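Local structure of MtN3/saliva family (Thermodesulfovibrio yellowstonii, 4RNG) at residues Leu79-Phe82 / Met83-Tyr87. The protein is a bacterial SemiSWEET, a small helical membrane protein that probably carries sugars across the membrane. Sequence-based numbering, arbitrary orientation.
Sequences LIIF and MKIRY
M83 and F82 adjoin along the chain, yet each reaches a different residue one helical turn off: M83 bends back over L79, and F82 leans forward to R86. The backbone N of M83 gives its hydrogen to L79 O at 2.9 Å. The methionine side chain then turns back past the same carbonyl: with CG beside its own backbone N (chi1 -83°) and a bend at chi3, the terminal CE comes to 3.9 Å from L79 O. A flexible, unbranched thioether suits this place, since M83 also has to fit against I30 and Y31 of helix 23-33.

F82 swings the other way. Its CG lies anti to the backbone N (chi1 -180°), which carries the ring toward the later turn, where CE1 meets R86 CD obliquely at 4.3 Å. A backbone bond joins the same two residues, R86 N to F82 O at 2.9 Å. Of the arginine methylenes CD alone meets the phenyl ring, while CG lies over a face of the Y87 ring, offset toward its rim; the guanidinium continues past F82, an apolar stem with a polar head suited to the end of a membrane helix.

The four backbone bonds, 83 to 79, 84 to 80, 85 to 81 and 86 to 82, are the i to i+4 pattern of an alpha-helix, here near the C-terminal end of helix 64-87, the last helix of this SemiSWEET chain and predicted to span the membrane. I81 and I85 run alongside one another on a shared flank: I85 sends CG1 back past the I81 carbonyl, 3.3 Å from I81 O, and its CD1 meets the gamma methyl CG2 of I81 at 4.1 Å. Between them in sequence, K84 N bonds to I80 O at 2.9 Å, while its long chain takes NZ to a hydrogen bond with A36 O.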
loop_
_atom_site.group_PDB
_atom_site.type_symbol
_atom_site.label_atom_id
_atom_site.label_comp_id
_atom_site.label_asym_id
_atom_site.label_seq_id
_atom_site.Cartn_x
_atom_site.Cartn_y
_atom_site.Cartn_z
ATOM N N LEU C 79 7.968 7.102 -7.955
ATOM C CA LEU C 79 9.319 6.664 -8.314
ATOM C C LEU C 79 9.298 5.294 -8.922
ATOM O O LEU C 79 9.907 5.063 -9.954
ATOM C CB LEU C 79 10.272 6.627 -7.118
ATOM C CG LEU C 79 11.158 7.831 -6.892
ATOM C CD1 LEU C 79 10.312 9.056 -6.676
ATOM C CD2 LEU C 79 12.025 7.541 -5.698
ATOM N N ILE C 80 8.573 4.397 -8.262
ATOM C CA ILE C 80 8.493 3.011 -8.665
ATOM C C ILE C 80 7.888 2.894 -10.048
ATOM O O ILE C 80 8.405 2.146 -10.878
ATOM C CB ILE C 80 7.687 2.183 -7.647
ATOM C CG1 ILE C 80 8.506 2.051 -6.358
ATOM C CG2 ILE C 80 7.369 0.814 -8.194
ATOM C CD1 ILE C 80 7.710 1.570 -5.166
ATOM N N ILE C 81 6.812 3.636 -10.301
ATOM C CA ILE C 81 6.188 3.633 -11.628
ATOM C C ILE C 81 7.190 4.101 -12.700
ATOM O O ILE C 81 7.307 3.503 -13.772
ATOM C CB ILE C 81 4.928 4.529 -11.662
ATOM C CG1 ILE C 81 3.847 3.945 -10.752
ATOM C CG2 ILE C 81 4.403 4.681 -13.085
ATOM C CD1 ILE C 81 2.583 4.794 -10.668
ATOM N N PHE C 82 7.923 5.164 -12.383
ATOM C CA PHE C 82 8.925 5.735 -13.278
ATOM C C PHE C 82 10.054 4.726 -13.613
ATOM O O PHE C 82 10.509 4.659 -14.757
ATOM C CB PHE C 82 9.474 7.021 -12.665
ATOM C CG PHE C 82 10.504 7.699 -13.496
ATOM C CD1 PHE C 82 11.840 7.346 -13.409
ATOM C CD2 PHE C 82 10.137 8.711 -14.357
ATOM C CE1 PHE C 82 12.792 7.986 -14.173
ATOM C CE2 PHE C 82 11.084 9.346 -15.128
ATOM C CZ PHE C 82 12.415 8.976 -15.036
ATOM N N MET C 83 10.522 3.974 -12.618
ATOM C CA MET C 83 11.553 2.964 -12.847
ATOM C C MET C 83 11.037 1.697 -13.542
ATOM O O MET C 83 11.781 1.034 -14.283
ATOM C CB MET C 83 12.240 2.584 -11.537
ATOM C CG MET C 83 13.349 3.533 -11.121
ATOM S SD MET C 83 14.189 2.971 -9.634
ATOM C CE MET C 83 12.843 3.067 -8.437
ATOM N N LYS C 84 9.778 1.352 -13.292
ATOM C CA LYS C 84 9.138 0.279 -14.037
ATOM C C LYS C 84 9.129 0.626 -15.536
ATOM O O LYS C 84 9.486 -0.206 -16.373
ATOM C CB LYS C 84 7.726 0.031 -13.518
ATOM C CG LYS C 84 6.923 -0.991 -14.312
ATOM C CD LYS C 84 7.394 -2.423 -14.085
ATOM C CE LYS C 84 6.419 -3.414 -14.722
ATOM N NZ LYS C 84 7.067 -4.686 -15.096
ATOM N N ILE C 85 8.767 1.866 -15.869
ATOM C CA ILE C 85 8.779 2.310 -17.266
ATOM C C ILE C 85 10.194 2.479 -17.827
ATOM O O ILE C 85 10.461 2.083 -18.961
ATOM C CB ILE C 85 8.026 3.645 -17.437
ATOM C CG1 ILE C 85 6.571 3.491 -16.997
ATOM C CG2 ILE C 85 8.042 4.096 -18.889
ATOM C CD1 ILE C 85 5.830 4.787 -16.908
ATOM N N ARG C 86 11.110 3.017 -17.023
ATOM C CA ARG C 86 12.502 3.206 -17.446
ATOM C C ARG C 86 13.258 1.919 -17.722
ATOM O O ARG C 86 14.002 1.853 -18.692
ATOM C CB ARG C 86 13.280 4.014 -16.409
ATOM C CG ARG C 86 14.790 4.014 -16.635
ATOM C CD ARG C 86 15.511 5.019 -15.739
ATOM N NE ARG C 86 16.964 4.884 -15.834
ATOM C CZ ARG C 86 17.738 5.478 -16.736
ATOM N NH1 ARG C 86 17.205 6.260 -17.659
ATOM N NH2 ARG C 86 19.053 5.280 -16.713
ATOM N N TYR C 87 13.056 0.892 -16.900
ATOM C CA TYR C 87 13.818 -0.345 -17.050
ATOM C C TYR C 87 13.089 -1.394 -17.852
ATOM O O TYR C 87 13.638 -2.451 -18.145
ATOM C CB TYR C 87 14.201 -0.898 -15.676
ATOM C CG TYR C 87 15.089 0.047 -14.895
ATOM C CD1 TYR C 87 16.168 0.673 -15.512
ATOM C CD2 TYR C 87 14.824 0.354 -13.567
ATOM C CE1 TYR C 87 16.985 1.547 -14.818
ATOM C CE2 TYR C 87 15.632 1.246 -12.860
ATOM C CZ TYR C 87 16.711 1.834 -13.494
ATOM O OH TYR C 87 17.522 2.706 -12.804
#